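Local coordinates for protein hydrogenase maturation factor (Thermoanaerobacter tengcongensis, PDB 3VTH) that probably transfers the carbamoyl group of carbamoyl phosphate, at the expense of ATP, to the C-terminal cysteine of HypE during [NiFe]-hydrogenase maturation, at residues F436-Y439 with I440-I443; T468-A471 with K472-L476. All blocks are in the same frame, centred on the assembly; numbering follows the deposited sequence.

How the interactions relate
Both contacts are local, each formed within a single run of chain, so neither closes a long loop, and they follow in series without nesting or crossing. Interaction 1 comes first, in the middle of helix 433-449. The chain then forms strand 456-460 and enters helix 466-473, most of which, with the residues just after it, makes interaction 2 before strand 478-481 begins. Their centres lie about 14 Å apart, and they meet at Tyr470: Ile440 CD1 is 3.3 Å from Tyr470 CD1, and Ile443 CG2 is 3.4 Å from Tyr470 OH. This packing ties the two helices together within the HypF Kae1-like domain, a member of the actin-like ATPase clan.

Interaction 1 of 2, residues F436-Y439 with I440-I443; sequences FNYY and IEQI
Ile440 lays its CG1 over one face of the Phe436 ring, toward the rim, 4.0 Å from the centroid, a CH-pi contact across one helical turn. In a second, an extended isoleucine arm (chi2 173°) brings its end methyl, Ile443 CD1, over Tyr439, again toward the rim, 3.9 Å from the centroid. In both aromatics CG is anti to the backbone N (chi1 -171° and 173°), beside the carbonyl carbon, which directs each ring toward the following turn. Ile440, bent at chi2, sets CD1 between them, 3.6 Å from Tyr439 CD1 and 3.7 Å from Phe436 CZ; isoleucine suits both places because its CG1-CD1 arm can bend or extend. Backbone i to i+4 bonds hold the turns. On another flank Tyr438 CE2 rests 3.5 Å from Gln442 CG, while Glu441 OE2 meets the ring edge in its plane. Tyr438 and Tyr439 hydroxyls bond His425 NE2 and Val405 O, respectively. The Tyr438 side chain is about 5 Å from that of Asp367, a known magnesium ligand without its ion here. The chemistry thus divides the helix: an aromatic-aliphatic side faces helix 466-473, and Tyr438, Glu441 and Gln442 form a more polar one, Glu441 OE2 making a long, weak ion pair with Arg365.

Interaction 2 of 2, residues T468-A471 with K472-L476; sequences TQYA and KSLDL
Lys472 runs alongside Thr468, one turn earlier in the helix. Its CG lies 3.2 Å from Thr468 O, and bends further along the chain bring NZ to 3.6 Å from Thr468 CG2, so the two side chains point the same way. The ammonium meets a methyl here because Thr468 keeps that branch beside its carbonyl carbon and turns OG1 elsewhere, to a hydrogen bond with His462 O. A long, flexible lysine fits this exposed position, where its aliphatic part can cover the backbone. Between them, Lys472 N donates to Thr468 O at 2.9 Å.

Ala471, buried, presents only a methyl, small enough to let the helix lie close against Val457 and His459. This is the helix of a beta-alpha-beta unit, strand 456-460, helix 466-473 and strand 478-481, whose two strands are parallel neighbours in the sheet of the Kae1-like domain. As the helix runs out, Ala471 O accepts Leu474 N at 3.1 Å from well above the carbonyl plane, an i to i+3 bond. Ser473 OG gives its proton to Tyr470 O at 2.7 Å, in the carbonyl plane and on a lone pair; with a weak bond from its own N, the serine supplies this carbonyl near the helix end.

With CG anti to its carbonyl carbon (chi1 -54°), Leu474 turns its branch to the Tyr470 ring: CG lies over one face, CD2 is 3.9 Å from CZ, and CD1 is 4.0 Å from CE2. The same tyrosine packs against Phe436, Ile440 and Ile443 of helix 433-449.

Interaction 1 of 2, residues F436-Y439 with I440-I443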
loop_
_atom_site.group_PDB
_atom_site.type_symbol
_atom_site.label_atom_id
_atom_site.label_comp_id
_atom_site.label_asym_id
_atom_site.label_seq_id
_atom_site.Cartn_x
_atom_site.Cartn_y
_atom_site.Cartn_z
ATOM N N PHE A 436 0.194 12.414 -13.515
ATOM C CA PHE A 436 -1.168 12.412 -14.027
ATOM C C PHE A 436 -1.338 11.517 -15.248
ATOM O O PHE A 436 -2.311 10.765 -15.328
ATOM C CB PHE A 436 -1.648 13.834 -14.340
ATOM C CG PHE A 436 -3.116 13.917 -14.660
ATOM C CD1 PHE A 436 -3.542 14.148 -15.962
ATOM C CD2 PHE A 436 -4.073 13.747 -13.654
ATOM C CE1 PHE A 436 -4.911 14.222 -16.266
ATOM C CE2 PHE A 436 -5.439 13.812 -13.945
ATOM C CZ PHE A 436 -5.858 14.058 -15.244
ATOM N N ASN A 437 -0.396 11.592 -16.193
ATOM C CA ASN A 437 -0.448 10.730 -17.387
ATOM C C ASN A 437 -0.460 9.249 -17.020
ATOM O O ASN A 437 -1.205 8.460 -17.605
ATOM C CB ASN A 437 0.719 11.009 -18.344
ATOM C CG ASN A 437 0.606 12.346 -19.038
ATOM O OD1 ASN A 437 1.577 12.829 -19.626
ATOM N ND2 ASN A 437 -0.577 12.959 -18.982
ATOM N N TYR A 438 0.374 8.896 -16.050
ATOM C CA TYR A 438 0.475 7.548 -15.511
ATOM C C TYR A 438 -0.810 7.103 -14.791
ATOM O O TYR A 438 -1.317 5.999 -15.033
ATOM C CB TYR A 438 1.676 7.489 -14.585
ATOM C CG TYR A 438 1.833 6.231 -13.766
ATOM C CD1 TYR A 438 2.071 6.316 -12.397
ATOM C CD2 TYR A 438 1.768 4.954 -14.349
ATOM C CE1 TYR A 438 2.242 5.172 -11.616
ATOM C CE2 TYR A 438 1.913 3.792 -13.559
ATOM C CZ TYR A 438 2.161 3.912 -12.207
ATOM O OH TYR A 438 2.338 2.800 -11.405
ATOM N N TYR A 439 -1.329 7.967 -13.925
ATOM C CA TYR A 439 -2.652 7.776 -13.339
ATOM C C TYR A 439 -3.705 7.467 -14.407
ATOM O O TYR A 439 -4.413 6.479 -14.303
ATOM C CB TYR A 439 -3.015 9.045 -12.580
ATOM C CG TYR A 439 -4.396 9.163 -12.006
ATOM C CD1 TYR A 439 -5.351 9.949 -12.638
ATOM C CD2 TYR A 439 -4.725 8.573 -10.788
ATOM C CE1 TYR A 439 -6.618 10.137 -12.083
ATOM C CE2 TYR A 439 -5.997 8.746 -10.221
ATOM C CZ TYR A 439 -6.943 9.532 -10.890
ATOM O OH TYR A 439 -8.211 9.737 -10.368
ATOM N N ILE A 440 -3.782 8.306 -15.436
ATOM C CA ILE A 440 -4.786 8.158 -16.504
ATOM C C ILE A 440 -4.694 6.818 -17.204
ATOM O O ILE A 440 -5.714 6.171 -17.433
ATOM C CB ILE A 440 -4.703 9.301 -17.561
ATOM C CG1 ILE A 440 -5.201 10.607 -16.960
ATOM C CG2 ILE A 440 -5.517 8.959 -18.818
ATOM C CD1 ILE A 440 -6.405 10.446 -16.077
ATOM N N GLU A 441 -3.468 6.403 -17.516
ATOM C CA GLU A 441 -3.206 5.140 -18.195
ATOM C C GLU A 441 -3.532 3.925 -17.315
ATOM O O GLU A 441 -3.972 2.889 -17.820
ATOM C CB GLU A 441 -1.745 5.060 -18.678
ATOM C CG GLU A 441 -0.748 4.381 -17.677
ATOM C CD GLU A 441 0.476 3.743 -18.351
ATOM O OE1 GLU A 441 0.531 3.702 -19.608
ATOM O OE2 GLU A 441 1.392 3.278 -17.624
ATOM N N GLN A 442 -3.288 4.038 -16.011
ATOM C CA GLN A 442 -3.625 2.957 -15.100
ATOM C C GLN A 442 -5.132 2.796 -14.972
ATOM O O GLN A 442 -5.630 1.674 -14.916
ATOM C CB GLN A 442 -2.949 3.150 -13.736
ATOM C CG GLN A 442 -1.440 2.883 -13.788
ATOM C CD GLN A 442 -1.091 1.558 -14.459
ATOM O OE1 GLN A 442 -1.311 0.483 -13.896
ATOM N NE2 GLN A 442 -0.548 1.632 -15.670
ATOM N N ILE A 443 -5.861 3.910 -14.947
ATOM C CA ILE A 443 -7.319 3.829 -14.947
ATOM C C ILE A 443 -7.802 3.054 -16.190
ATOM O O ILE A 443 -8.621 2.147 -16.068
ATOM C CB ILE A 443 -7.989 5.220 -14.828
ATOM C CG1 ILE A 443 -7.810 5.774 -13.410
ATOM C CG2 ILE A 443 -9.492 5.153 -15.156
ATOM C CD1 ILE A 443 -8.302 7.197 -13.264
#

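Interaction 2 of 2, residues T468-A471 with K472-L476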
loop_
_atom_site.group_PDB
_atom_site.type_symbol
_atom_site.label_atom_id
_atom_site.label_comp_id
_atom_site.label_asym_id
_atom_site.label_seq_id
_atom_site.Cartn_x
_atom_site.Cartn_y
_atom_site.Cartn_z
ATOM N N THR A 468 -10.040 15.295 -9.015
ATOM C CA THR A 468 -11.352 15.945 -9.126
ATOM C C THR A 468 -11.591 16.476 -10.546
ATOM O O THR A 468 -12.644 16.235 -11.138
ATOM C CB THR A 468 -11.493 17.095 -8.096
ATOM O OG1 THR A 468 -11.384 16.547 -6.781
ATOM C CG2 THR A 468 -12.854 17.826 -8.257
ATOM N N GLN A 469 -10.593 17.177 -11.088
ATOM C CA GLN A 469 -10.641 17.680 -12.468
ATOM C C GLN A 469 -10.862 16.539 -13.458
ATOM O O GLN A 469 -11.610 16.680 -14.422
ATOM C CB GLN A 469 -9.377 18.498 -12.797
ATOM C CG GLN A 469 -9.283 19.767 -11.911
ATOM C CD GLN A 469 -7.859 20.282 -11.659
ATOM O OE1 GLN A 469 -6.921 19.962 -12.385
ATOM N NE2 GLN A 469 -7.709 21.113 -10.629
ATOM N N TYR A 470 -10.219 15.402 -13.208
ATOM C CA TYR A 470 -10.446 14.227 -14.032
ATOM C C TYR A 470 -11.897 13.745 -13.914
ATOM O O TYR A 470 -12.544 13.524 -14.929
ATOM C CB TYR A 470 -9.456 13.101 -13.699
ATOM C CG TYR A 470 -9.755 11.797 -14.438
ATOM C CD1 TYR A 470 -9.510 11.664 -15.802
ATOM C CD2 TYR A 470 -10.297 10.709 -13.759
ATOM C CE1 TYR A 470 -9.789 10.447 -16.470
ATOM C CE2 TYR A 470 -10.571 9.516 -14.401
ATOM C CZ TYR A 470 -10.315 9.382 -15.739
ATOM O OH TYR A 470 -10.620 8.181 -16.329
ATOM N N ALA A 471 -12.402 13.616 -12.683
ATOM C CA ALA A 471 -13.789 13.189 -12.448
ATOM C C ALA A 471 -14.798 14.076 -13.185
ATOM O O ALA A 471 -15.702 13.575 -13.852
ATOM C CB ALA A 471 -14.107 13.155 -10.966
ATOM N N LYS A 472 -14.620 15.388 -13.063
ATOM C CA LYS A 472 -15.502 16.357 -13.704
ATOM C C LYS A 472 -15.397 16.314 -15.216
ATOM O O LYS A 472 -16.354 16.644 -15.903
ATOM C CB LYS A 472 -15.210 17.778 -13.224
ATOM C CG LYS A 472 -15.249 17.979 -11.718
ATOM C CD LYS A 472 -16.641 17.747 -11.139
ATOM C CE LYS A 472 -17.053 18.896 -10.210
ATOM N NZ LYS A 472 -15.995 19.291 -9.247
ATOM N N SER A 473 -14.240 15.895 -15.730
ATOM C CA SER A 473 -14.045 15.763 -17.176
ATOM C C SER A 473 -14.864 14.621 -17.795
ATOM O O SER A 473 -15.003 14.559 -19.017
ATOM C CB SER A 473 -12.559 15.552 -17.510
ATOM O OG SER A 473 -12.232 14.162 -17.564
ATOM N N LEU A 474 -15.381 13.703 -16.976
ATOM C CA LEU A 474 -16.072 12.523 -17.523
ATOM C C LEU A 474 -17.563 12.807 -17.787
ATOM O O LEU A 474 -18.143 13.725 -17.214
ATOM C CB LEU A 474 -15.890 11.295 -16.620
ATOM C CG LEU A 474 -14.466 10.851 -16.230
ATOM C CD1 LEU A 474 -14.496 9.795 -15.119
ATOM C CD2 LEU A 474 -13.703 10.330 -17.448
ATOM N N ASP A 475 -18.172 12.015 -18.656
ATOM C CA ASP A 475 -19.583 12.190 -18.994
ATOM C C ASP A 475 -20.419 11.236 -18.138
ATOM O O ASP A 475 -21.123 10.375 -18.652
ATOM C CB ASP A 475 -19.770 11.925 -20.495
ATOM C CG ASP A 475 -21.195 12.170 -20.977
ATOM O OD1 ASP A 475 -21.800 13.192 -20.581
ATOM O OD2 ASP A 475 -21.694 11.343 -21.786
ATOM N N LEU A 476 -20.307 11.375 -16.821
ATOM C CA LEU A 476 -20.959 10.455 -15.892
ATOM C C LEU A 476 -21.554 11.258 -14.750
ATOM O O LEU A 476 -21.025 12.312 -14.431
ATOM C CB LEU A 476 -19.940 9.460 -15.311
ATOM C CG LEU A 476 -19.225 8.409 -16.164
ATOM C CD1 LEU A 476 -18.155 7.728 -15.326
ATOM C CD2 LEU A 476 -20.220 7.379 -16.759
#